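Local coordinates for protein SAM dependent methyltransferase (Agrobacterium tumefaciens, PDB 2IGT) that binds S-adenosylmethionine and probably transfers its methyl group to an acceptor substrate, at residues V119-H130 with W190-A198; P154-G165 with A171-D182. All coordinates share one frame; numbering follows the deposited sequence.

In the fold
Both contacts belong to the S-adenosylmethionine-dependent methyltransferase region but differ in depth and chemistry. Interaction 2 is the buried one: it joins neighbouring parallel strands of the large mixed sheet within a beta-alpha-beta unit, relies on backbone hydrogen bonds and aliphatic packing, and carries part of the cofactor site. Interaction 1 is only partly buried and sets strand 119-124 of a two-stranded antiparallel sheet on helix 185-198, mainly through polar side chains, an arginine-tryptophan stack and three waters. Strand 177-181 of interaction 2 is followed in the chain by that helix, and the centres lie about 16 Å apart. N194 of interaction 1 probably donates from ND2 to T164 O of interaction 2.

Interaction 1 (V119-H130 with W190-A198); sequences VEFLGRFTAFRH and WAKENQVLA. With ACY (acetic acid), chain G.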
loop_
_atom_site.group_PDB
_atom_site.type_symbol
_atom_site.label_atom_id
_atom_site.label_comp_id
_atom_site.label_asym_id
_atom_site.label_seq_id
_atom_site.Cartn_x
_atom_site.Cartn_y
_atom_site.Cartn_z
ATOM N N VAL A 119 16.147 16.443 27.605
ATOM C CA VAL A 119 16.006 16.456 26.145
ATOM C C VAL A 119 14.589 16.918 25.764
ATOM O O VAL A 119 13.599 16.350 26.248
ATOM C CB VAL A 119 16.253 15.007 25.580
ATOM C CG1 VAL A 119 15.813 14.873 24.144
ATOM C CG2 VAL A 119 17.733 14.630 25.729
ATOM N N GLU A 120 14.501 17.918 24.889
ATOM C CA GLU A 120 13.221 18.428 24.400
ATOM C C GLU A 120 12.807 17.735 23.093
ATOM O O GLU A 120 13.613 17.593 22.170
ATOM C CB GLU A 120 13.284 19.953 24.218
ATOM C CG GLU A 120 13.182 20.762 25.523
ATOM C CD GLU A 120 14.444 20.732 26.360
ATOM O OE1 GLU A 120 15.554 20.784 25.775
ATOM O OE2 GLU A 120 14.331 20.671 27.607
ATOM N N PHE A 121 11.548 17.303 23.022
ATOM C CA PHE A 121 11.045 16.538 21.878
ATOM C C PHE A 121 9.538 16.759 21.753
ATOM O O PHE A 121 8.934 17.408 22.605
ATOM C CB PHE A 121 11.370 15.038 22.002
ATOM C CG PHE A 121 10.743 14.371 23.199
ATOM C CD1 PHE A 121 11.372 14.401 24.436
ATOM C CD2 PHE A 121 9.535 13.675 23.079
ATOM C CE1 PHE A 121 10.784 13.783 25.550
ATOM C CE2 PHE A 121 8.940 13.073 24.181
ATOM C CZ PHE A 121 9.574 13.117 25.420
ATOM N N LEU A 122 8.946 16.220 20.697
ATOM C CA LEU A 122 7.515 16.408 20.456
ATOM C C LEU A 122 6.708 15.157 20.770
ATOM O O LEU A 122 7.045 14.060 20.317
ATOM C CB LEU A 122 7.253 16.829 19.001
ATOM C CG LEU A 122 7.909 18.137 18.536
ATOM C CD1 LEU A 122 7.841 18.259 17.011
ATOM C CD2 LEU A 122 7.261 19.346 19.237
ATOM N N GLY A 123 5.632 15.329 21.533
ATOM C CA GLY A 123 4.531 14.367 21.508
ATOM C C GLY A 123 3.813 14.544 20.181
ATOM O O GLY A 123 3.788 15.650 19.624
ATOM N N ARG A 124 3.256 13.461 19.637
ATOM C CA ARG A 124 2.640 13.530 18.309
ATOM C C ARG A 124 1.417 12.628 18.206
ATOM O O ARG A 124 1.501 11.433 18.501
ATOM C CB ARG A 124 3.675 13.161 17.218
ATOM C CG ARG A 124 3.199 13.327 15.769
ATOM C CD ARG A 124 4.318 13.015 14.764
ATOM N NE ARG A 124 5.549 13.774 15.033
ATOM C CZ ARG A 124 5.853 14.936 14.469
ATOM N NH1 ARG A 124 5.025 15.483 13.580
ATOM N NH2 ARG A 124 6.977 15.561 14.791
ATOM N N PHE A 125 0.293 13.203 17.767
ATOM C CA PHE A 125 -0.903 12.416 17.432
ATOM C C PHE A 125 -0.841 11.911 15.980
ATOM O O PHE A 125 -0.879 12.693 15.014
ATOM C CB PHE A 125 -2.194 13.226 17.663
ATOM C CG PHE A 125 -2.372 13.734 19.075
ATOM C CD1 PHE A 125 -2.524 12.850 20.153
ATOM C CD2 PHE A 125 -2.440 15.104 19.318
ATOM C CE1 PHE A 125 -2.724 13.326 21.455
ATOM C CE2 PHE A 125 -2.652 15.600 20.621
ATOM C CZ PHE A 125 -2.790 14.701 21.693
ATOM N N THR A 126 -0.725 10.601 15.827
ATOM C CA THR A 126 -0.829 9.999 14.510
ATOM C C THR A 126 -2.103 9.161 14.527
ATOM O O THR A 126 -2.886 9.250 15.465
ATOM C CB THR A 126 0.360 9.096 14.215
ATOM O OG1 THR A 126 0.364 8.020 15.158
ATOM C CG2 THR A 126 1.685 9.889 14.303
ATOM N N ALA A 127 -2.302 8.326 13.512
ATOM C CA ALA A 127 -3.473 7.455 13.491
ATOM C C ALA A 127 -3.275 6.212 14.371
ATOM O O ALA A 127 -4.172 5.378 14.473
ATOM C CB ALA A 127 -3.792 7.054 12.074
ATOM N N PHE A 128 -2.091 6.079 14.971
ATOM C CA PHE A 128 -1.818 4.962 15.884
ATOM C C PHE A 128 -1.877 5.400 17.346
ATOM O O PHE A 128 -1.925 6.599 17.634
ATOM C CB PHE A 128 -0.451 4.333 15.584
ATOM C CG PHE A 128 -0.340 3.753 14.211
ATOM C CD1 PHE A 128 -0.802 2.458 13.944
ATOM C CD2 PHE A 128 0.217 4.502 13.184
ATOM C CE1 PHE A 128 -0.702 1.909 12.663
ATOM C CE2 PHE A 128 0.344 3.968 11.894
ATOM C CZ PHE A 128 -0.118 2.665 11.635
ATOM N N ARG A 129 -1.828 4.411 18.236
ATOM C CA ARG A 129 -1.870 4.616 19.684
ATOM C C ARG A 129 -0.611 5.328 20.199
ATOM O O ARG A 129 -0.612 5.902 21.289
ATOM C CB ARG A 129 -2.023 3.260 20.397
ATOM C CG ARG A 129 -0.720 2.449 20.484
ATOM C CD ARG A 129 -0.937 0.968 20.837
ATOM N NE ARG A 129 -0.044 0.108 20.053
ATOM C CZ ARG A 129 0.812 -0.780 20.555
ATOM N NH1 ARG A 129 1.577 -1.490 19.734
ATOM N NH2 ARG A 129 0.911 -0.971 21.867
ATOM N N HIS A 130 0.461 5.284 19.413
ATOM C CA HIS A 130 1.766 5.773 19.869
ATOM C C HIS A 130 1.862 7.303 19.877
ATOM O O HIS A 130 1.472 7.948 18.902
ATOM C CB HIS A 130 2.926 5.126 19.072
ATOM C CG HIS A 130 2.969 5.466 17.607
ATOM N ND1 HIS A 130 3.009 6.762 17.133
ATOM C CD2 HIS A 130 3.082 4.671 16.514
ATOM C CE1 HIS A 130 3.093 6.749 15.812
ATOM N NE2 HIS A 130 3.137 5.494 15.412
ATOM N N TRP A 190 10.828 12.678 11.967
ATOM C CA TRP A 190 10.386 12.993 13.330
ATOM C C TRP A 190 11.560 13.137 14.296
ATOM O O TRP A 190 11.586 14.051 15.118
ATOM C CB TRP A 190 9.485 11.863 13.871
ATOM C CG TRP A 190 8.173 11.727 13.185
ATOM C CD1 TRP A 190 7.507 12.675 12.450
ATOM C CD2 TRP A 190 7.322 10.572 13.224
ATOM N NE1 TRP A 190 6.297 12.162 12.008
ATOM C CE2 TRP A 190 6.169 10.874 12.467
ATOM C CE3 TRP A 190 7.439 9.300 13.810
ATOM C CZ2 TRP A 190 5.126 9.950 12.289
ATOM C CZ3 TRP A 190 6.402 8.381 13.630
ATOM C CH2 TRP A 190 5.267 8.717 12.868
ATOM N N ALA A 191 12.513 12.208 14.211
ATOM C CA ALA A 191 13.685 12.243 15.072
ATOM C C ALA A 191 14.492 13.526 14.839
ATOM O O ALA A 191 14.946 14.174 15.792
ATOM C CB ALA A 191 14.542 10.983 14.857
ATOM N N LYS A 192 14.668 13.886 13.568
ATOM C CA LYS A 192 15.364 15.125 13.191
ATOM C C LYS A 192 14.652 16.368 13.729
ATOM O O LYS A 192 15.303 17.305 14.208
ATOM C CB LYS A 192 15.505 15.211 11.664
ATOM C CG LYS A 192 16.551 14.253 11.083
ATOM C CD LYS A 192 16.592 14.373 9.561
ATOM C CE LYS A 192 17.611 13.439 8.951
ATOM N NZ LYS A 192 17.581 13.523 7.468
ATOM N N GLU A 193 13.321 16.385 13.639
ATOM C CA GLU A 193 12.530 17.439 14.265
ATOM C C GLU A 193 12.840 17.554 15.762
ATOM O O GLU A 193 12.969 18.664 16.267
ATOM C CB GLU A 193 11.029 17.216 14.065
ATOM C CG GLU A 193 10.510 17.625 12.714
ATOM C CD GLU A 193 9.014 17.431 12.601
ATOM O OE1 GLU A 193 8.278 18.032 13.408
ATOM O OE2 GLU A 193 8.576 16.657 11.713
ATOM N N ASN A 194 12.933 16.414 16.457
ATOM C CA ASN A 194 13.317 16.384 17.870
ATOM C C ASN A 194 14.749 16.884 18.100
ATOM O O ASN A 194 15.011 17.658 19.021
ATOM C CB ASN A 194 13.138 14.968 18.449
ATOM C CG ASN A 194 11.676 14.575 18.570
ATOM O OD1 ASN A 194 10.798 15.437 18.617
ATOM N ND2 ASN A 194 11.410 13.266 18.653
ATOM N N GLN A 195 15.678 16.456 17.250
ATOM C CA GLN A 195 17.035 16.991 17.327
ATOM C C GLN A 195 17.061 18.544 17.269
ATOM O O GLN A 195 17.773 19.212 18.052
ATOM C CB GLN A 195 17.894 16.372 16.212
ATOM C CG GLN A 195 19.350 16.899 16.178
ATOM C CD GLN A 195 20.093 16.471 14.945
ATOM O OE1 GLN A 195 19.476 16.138 13.924
ATOM N NE2 GLN A 195 21.430 16.474 15.021
ATOM N N VAL A 196 16.296 19.113 16.339
ATOM C CA VAL A 196 16.231 20.579 16.198
ATOM C C VAL A 196 15.689 21.191 17.485
ATOM O O VAL A 196 16.317 22.083 18.057
ATOM C CB VAL A 196 15.361 21.028 15.001
ATOM C CG1 VAL A 196 15.151 22.541 15.011
ATOM C CG2 VAL A 196 16.009 20.584 13.700
ATOM N N LEU A 197 14.546 20.679 17.945
ATOM C CA LEU A 197 13.905 21.172 19.150
ATOM C C LEU A 197 14.823 21.074 20.377
ATOM O O LEU A 197 14.825 21.969 21.221
ATOM C CB LEU A 197 12.597 20.419 19.381
ATOM C CG LEU A 197 11.559 21.086 20.278
ATOM C CD1 LEU A 197 10.912 22.283 19.532
ATOM C CD2 LEU A 197 10.525 20.064 20.735
ATOM N N ALA A 198 15.612 20.003 20.452
ATOM C CA ALA A 198 16.509 19.768 21.579
ATOM C C ALA A 198 17.798 20.596 21.545
ATOM O O ALA A 198 18.571 20.576 22.510
ATOM C CB ALA A 198 16.836 18.293 21.717
HETATM C C ACY G . 14.169 12.857 6.610
HETATM O O ACY G . 14.769 13.695 7.296
HETATM O OXT ACY G . 14.735 11.852 6.130
HETATM C CH3 ACY G . 12.706 13.091 6.361
HETATM O O HOH W 1 8.700 12.361 19.379
HETATM O O HOH W 2 9.246 14.810 16.439
HETATM O O HOH W 3 5.741 18.178 12.915
#
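R124 and W190 stack where strand 119-124, half of a two-stranded antiparallel hairpin, packs on the last turns of helix 185-198; the axes of strand 119-124 and of 190-198 within that helix come within 6.4 Å. The guanidinium lies flat over one face of the indole, with planes 10° apart and centres 4.0 Å apart, and R124 CD makes a CH-pi contact with the five-membered ring. CG of R124 is anti to the backbone N (chi1 -174°) and the chain folds at chi3, which lays the group over the ring. T126 CG2 approaches the six-membered ring obliquely.

Charge pairing fixes the rim of the guanidinium. NH2 forms a salt bridge to E193 OE1 at 3.1 Å, in the guanidinium plane but well above that of the carboxylate, while NH1 pairs with E110. Water 3 links NH1 to the same E193 oxygen.

L122 CD2 meets L197 CD2 at 3.7 Å, an apolar contact. A198 CB packs against the strand backbone, 3.3 Å from E120 O.

N194 supplies the main polar link to that backbone. Its OD1 accepts from L122 N at 2.9 Å, with the donor 42° out of the carbonyl plane, and also accepts a hydrogen bond from water 2, which binds R124 NH2 and W190 O.

Interaction 2 (P154-G165 with A171-D182); sequences PLKVLNLFGYTG and AAAAGAEVTHVD. With SAM (S-adenosylmethionine), chain D; FMT (formic acid), chain I.
D182 turns its CG anti to the backbone N (chi1 -160°), and Y163 does likewise (chi1 -174°); these torsions carry the carboxylate and the phenol ring to the bound S-adenosylmethionine and a formic acid, respectively. The D182 carboxylate receives both ribose hydroxyls: SAM O2' donates to OD1 and SAM O3' to OD2, each at 2.7 Å. OD2 also accepts from Y163 N at 2.8 Å, on its anti side, while OD1 takes the backbone N of S184. Held by both ribose hydroxyls, by Y163 N and by S184 N, the carboxylate is fixed in its rotation. Nearby, F161 CD1 comes within 3.3 Å of SAM C4, and Y163 OH donates to the formic acid, probably a crystallisation additive.

Behind the site, strands 156-160 and 177-181 run parallel in register, V157 beside V178 and N159 beside H180. V157 N and N159 N donate to E177 O and T179 O, and T179 N and V181 N donate back to V157 O and N159 O. Beyond the strand end, G162 N bonds to V181 O.

On one face of the sheet, V181 CG2 packs against L158 CD1 and L160 CD2, the latter at 3.7 Å. The other face carries V157, whose CG2 meets A176 CB at 3.7 Å and whose CG1 faces A171 of the connecting helix. H180 lies beside N159, ring and amide planes 83° apart; N159 ND2 is hydrogen-bonded to S168 of that helix. The imidazole reaches under the turn at G162, where NE2 makes a weak 3.4 Å bond to Y163 O.

A Schellman motif at G175 closes helix 166-173 before the chain enters the second strand. The beta-alpha-beta unit, with a glycine-containing loop after one strand and a ribose-binding acid at the end of the next, is characteristic of the Rossmann-like fold of class I methyltransferases.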
loop_
_atom_site.group_PDB
_atom_site.type_symbol
_atom_site.label_atom_id
_atom_site.label_comp_id
_atom_site.label_asym_id
_atom_site.label_seq_id
_atom_site.Cartn_x
_atom_site.Cartn_y
_atom_site.Cartn_z
ATOM N N PRO A 154 34.969 10.017 24.100
ATOM C CA PRO A 154 33.622 10.090 23.500
ATOM C C PRO A 154 33.203 8.718 22.987
ATOM O O PRO A 154 33.910 8.126 22.170
ATOM C CB PRO A 154 33.815 11.034 22.298
ATOM C CG PRO A 154 35.108 11.717 22.529
ATOM C CD PRO A 154 35.966 10.770 23.311
ATOM N N LEU A 155 32.085 8.205 23.468
ATOM C CA LEU A 155 31.627 6.880 23.060
ATOM C C LEU A 155 30.925 6.880 21.712
ATOM O O LEU A 155 30.161 7.803 21.404
ATOM C CB LEU A 155 30.673 6.315 24.107
ATOM C CG LEU A 155 31.296 6.102 25.490
ATOM C CD1 LEU A 155 30.308 5.266 26.315
ATOM C CD2 LEU A 155 32.681 5.416 25.361
ATOM N N LYS A 156 31.163 5.829 20.929
ATOM C CA LYS A 156 30.372 5.571 19.720
ATOM C C LYS A 156 29.141 4.766 20.115
ATOM O O LYS A 156 29.280 3.645 20.624
ATOM C CB LYS A 156 31.194 4.787 18.707
ATOM C CG LYS A 156 32.366 5.562 18.125
ATOM C CD LYS A 156 33.214 4.675 17.180
ATOM C CE LYS A 156 34.187 3.775 17.961
ATOM N NZ LYS A 156 34.946 2.858 17.031
ATOM N N VAL A 157 27.959 5.343 19.893
ATOM C CA VAL A 157 26.676 4.728 20.286
ATOM C C VAL A 157 25.864 4.421 19.037
ATOM O O VAL A 157 25.645 5.291 18.191
ATOM C CB VAL A 157 25.864 5.649 21.249
ATOM C CG1 VAL A 157 24.449 5.089 21.526
ATOM C CG2 VAL A 157 26.672 5.881 22.550
ATOM N N LEU A 158 25.422 3.180 18.926
ATOM C CA LEU A 158 24.538 2.781 17.838
ATOM C C LEU A 158 23.155 2.532 18.408
ATOM O O LEU A 158 23.006 1.842 19.417
ATOM C CB LEU A 158 25.071 1.496 17.151
ATOM C CG LEU A 158 24.256 0.841 16.019
ATOM C CD1 LEU A 158 24.185 1.773 14.781
ATOM C CD2 LEU A 158 24.918 -0.485 15.662
ATOM N N ASN A 159 22.143 3.072 17.746
ATOM C CA ASN A 159 20.761 2.949 18.193
ATOM C C ASN A 159 19.928 2.383 17.043
ATOM O O ASN A 159 19.614 3.106 16.081
ATOM C CB ASN A 159 20.240 4.335 18.642
ATOM C CG ASN A 159 18.843 4.270 19.260
ATOM O OD1 ASN A 159 18.359 3.187 19.621
ATOM N ND2 ASN A 159 18.185 5.429 19.372
ATOM N N LEU A 160 19.625 1.084 17.116
ATOM C CA LEU A 160 18.873 0.370 16.055
ATOM C C LEU A 160 17.375 0.388 16.307
ATOM O O LEU A 160 16.952 0.182 17.445
ATOM C CB LEU A 160 19.345 -1.104 15.946
ATOM C CG LEU A 160 20.840 -1.320 15.718
ATOM C CD1 LEU A 160 21.129 -2.825 15.654
ATOM C CD2 LEU A 160 21.264 -0.609 14.402
ATOM N N PHE A 161 16.588 0.597 15.234
ATOM C CA PHE A 161 15.114 0.748 15.321
ATOM C C PHE A 161 14.827 1.971 16.189
ATOM O O PHE A 161 14.016 1.908 17.109
ATOM C CB PHE A 161 14.433 -0.473 15.949
ATOM C CG PHE A 161 14.752 -1.775 15.262
ATOM C CD1 PHE A 161 13.988 -2.202 14.163
ATOM C CD2 PHE A 161 15.800 -2.588 15.721
ATOM C CE1 PHE A 161 14.269 -3.438 13.544
ATOM C CE2 PHE A 161 16.083 -3.819 15.105
ATOM C CZ PHE A 161 15.314 -4.251 14.032
ATOM N N GLY A 162 15.509 3.073 15.881
ATOM C CA GLY A 162 15.586 4.211 16.803
ATOM C C GLY A 162 14.320 5.049 16.971
ATOM O O GLY A 162 14.229 5.835 17.916
ATOM N N TYR A 163 13.356 4.893 16.060
ATOM C CA TYR A 163 12.035 5.528 16.227
ATOM C C TYR A 163 12.204 7.061 16.323
ATOM O O TYR A 163 12.922 7.642 15.501
ATOM C CB TYR A 163 11.330 4.912 17.454
ATOM C CG TYR A 163 9.904 5.343 17.702
ATOM C CD1 TYR A 163 8.962 5.333 16.676
ATOM C CD2 TYR A 163 9.489 5.731 18.988
ATOM C CE1 TYR A 163 7.630 5.705 16.912
ATOM C CE2 TYR A 163 8.161 6.113 19.231
ATOM C CZ TYR A 163 7.238 6.081 18.194
ATOM O OH TYR A 163 5.911 6.453 18.392
ATOM N N THR A 164 11.601 7.715 17.323
ATOM C CA THR A 164 11.678 9.166 17.404
ATOM C C THR A 164 12.993 9.652 18.021
ATOM O O THR A 164 13.182 10.846 18.182
ATOM C CB THR A 164 10.478 9.752 18.168
ATOM O OG1 THR A 164 10.424 9.174 19.483
ATOM C CG2 THR A 164 9.132 9.495 17.394
ATOM N N GLY A 165 13.879 8.715 18.372
ATOM C CA GLY A 165 15.278 9.032 18.678
ATOM C C GLY A 165 15.583 9.710 19.997
ATOM O O GLY A 165 16.642 10.306 20.133
ATOM N N ALA A 171 22.111 10.404 24.299
ATOM C CA ALA A 171 23.526 10.052 24.076
ATOM C C ALA A 171 24.316 11.231 23.507
ATOM O O ALA A 171 25.399 11.582 24.006
ATOM C CB ALA A 171 23.657 8.808 23.188
ATOM N N ALA A 172 23.760 11.863 22.479
ATOM C CA ALA A 172 24.400 13.023 21.859
ATOM C C ALA A 172 24.562 14.226 22.811
ATOM O O ALA A 172 25.619 14.899 22.792
ATOM C CB ALA A 172 23.653 13.423 20.567
ATOM N N ALA A 173 23.565 14.482 23.655
ATOM C CA ALA A 173 23.660 15.572 24.648
ATOM C C ALA A 173 24.814 15.314 25.609
ATOM O O ALA A 173 25.492 16.245 26.037
ATOM C CB ALA A 173 22.379 15.718 25.425
ATOM N N ALA A 174 25.037 14.035 25.912
ATOM C CA ALA A 174 26.095 13.595 26.823
ATOM C C ALA A 174 27.486 13.519 26.183
ATOM O O ALA A 174 28.488 13.256 26.882
ATOM C CB ALA A 174 25.701 12.235 27.462
ATOM N N GLY A 175 27.572 13.764 24.877
ATOM C CA GLY A 175 28.861 13.810 24.201
ATOM C C GLY A 175 29.201 12.626 23.312
ATOM O O GLY A 175 30.326 12.523 22.827
ATOM N N ALA A 176 28.239 11.742 23.058
ATOM C CA ALA A 176 28.504 10.580 22.207
ATOM C C ALA A 176 28.446 10.903 20.713
ATOM O O ALA A 176 27.750 11.822 20.285
ATOM C CB ALA A 176 27.511 9.452 22.515
ATOM N N GLU A 177 29.173 10.109 19.932
ATOM C CA GLU A 177 29.009 10.069 18.479
ATOM C C GLU A 177 27.955 8.997 18.181
ATOM O O GLU A 177 28.180 7.805 18.423
ATOM C CB GLU A 177 30.359 9.777 17.833
ATOM C CG GLU A 177 31.444 10.701 18.426
ATOM C CD GLU A 177 32.847 10.512 17.848
ATOM O OE1 GLU A 177 33.066 9.556 17.066
ATOM O OE2 GLU A 177 33.733 11.337 18.196
ATOM N N VAL A 178 26.794 9.440 17.689
ATOM C CA VAL A 178 25.592 8.598 17.597
ATOM C C VAL A 178 25.316 8.226 16.141
ATOM O O VAL A 178 25.417 9.073 15.238
ATOM C CB VAL A 178 24.352 9.317 18.188
ATOM C CG1 VAL A 178 23.089 8.370 18.181
ATOM C CG2 VAL A 178 24.657 9.770 19.613
ATOM N N THR A 179 25.031 6.947 15.920
ATOM C CA THR A 179 24.473 6.482 14.654
ATOM C C THR A 179 23.059 5.949 14.941
ATOM O O THR A 179 22.866 5.024 15.766
ATOM C CB THR A 179 25.382 5.417 14.008
ATOM O OG1 THR A 179 26.663 6.007 13.746
ATOM C CG2 THR A 179 24.758 4.870 12.682
ATOM N N HIS A 180 22.074 6.573 14.303
ATOM C CA HIS A 180 20.649 6.244 14.528
ATOM C C HIS A 180 20.095 5.554 13.268
ATOM O O HIS A 180 20.175 6.090 12.150
ATOM C CB HIS A 180 19.899 7.545 14.872
ATOM C CG HIS A 180 18.405 7.409 15.003
ATOM N ND1 HIS A 180 17.571 7.106 13.941
ATOM C CD2 HIS A 180 17.594 7.627 16.062
ATOM C CE1 HIS A 180 16.312 7.116 14.354
ATOM N NE2 HIS A 180 16.301 7.436 15.637
ATOM N N VAL A 181 19.571 4.342 13.444
ATOM C CA VAL A 181 19.127 3.541 12.309
ATOM C C VAL A 181 17.645 3.248 12.405
ATOM O O VAL A 181 17.192 2.660 13.395
ATOM C CB VAL A 181 19.903 2.192 12.214
ATOM C CG1 VAL A 181 19.533 1.444 10.922
ATOM C CG2 VAL A 181 21.430 2.434 12.275
ATOM N N ASP A 182 16.902 3.641 11.369
ATOM C CA ASP A 182 15.472 3.345 11.275
ATOM C C ASP A 182 15.100 3.218 9.795
ATOM O O ASP A 182 15.523 4.034 8.997
ATOM C CB ASP A 182 14.626 4.457 11.942
ATOM C CG ASP A 182 13.227 3.984 12.285
ATOM O OD1 ASP A 182 12.454 3.699 11.353
ATOM O OD2 ASP A 182 12.906 3.836 13.487
HETATM N N SAM D . 9.974 -1.325 19.352
HETATM C CA SAM D . 8.658 -0.694 19.646
HETATM C C SAM D . 7.537 -1.706 19.349
HETATM O O SAM D . 7.754 -2.818 18.834
HETATM O OXT SAM D . 6.369 -1.427 19.648
HETATM C CB SAM D . 8.487 0.624 18.857
HETATM C CG SAM D . 8.071 0.509 17.371
HETATM S SD SAM D . 9.344 -0.284 16.315
HETATM C CE SAM D . 10.207 -1.450 17.347
HETATM C "C5'" SAM D . 10.637 0.983 16.393
HETATM C "C4'" SAM D . 11.099 1.436 15.019
HETATM O "O4'" SAM D . 11.515 0.316 14.257
HETATM C "C3'" SAM D . 10.028 2.103 14.147
HETATM O "O3'" SAM D . 10.292 3.494 14.070
HETATM C "C2'" SAM D . 10.109 1.429 12.768
HETATM O "O2'" SAM D . 10.148 2.335 11.682
HETATM C "C1'" SAM D . 11.456 0.695 12.898
HETATM N N9 SAM D . 11.636 -0.493 12.069
HETATM C C8 SAM D . 10.731 -1.500 11.783
HETATM N N7 SAM D . 11.342 -2.418 11.009
HETATM C C5 SAM D . 12.625 -2.021 10.781
HETATM C C6 SAM D . 13.673 -2.564 10.027
HETATM N N6 SAM D . 13.529 -3.710 9.379
HETATM N N1 SAM D . 14.905 -1.915 10.013
HETATM C C2 SAM D . 15.053 -0.723 10.677
HETATM N N3 SAM D . 14.011 -0.156 11.399
HETATM C C4 SAM D . 12.808 -0.801 11.436
HETATM C C FMT I . 4.772 5.547 21.991
HETATM O O1 FMT I . 5.103 6.310 21.081
HETATM O O2 FMT I . 3.713 5.602 22.618
#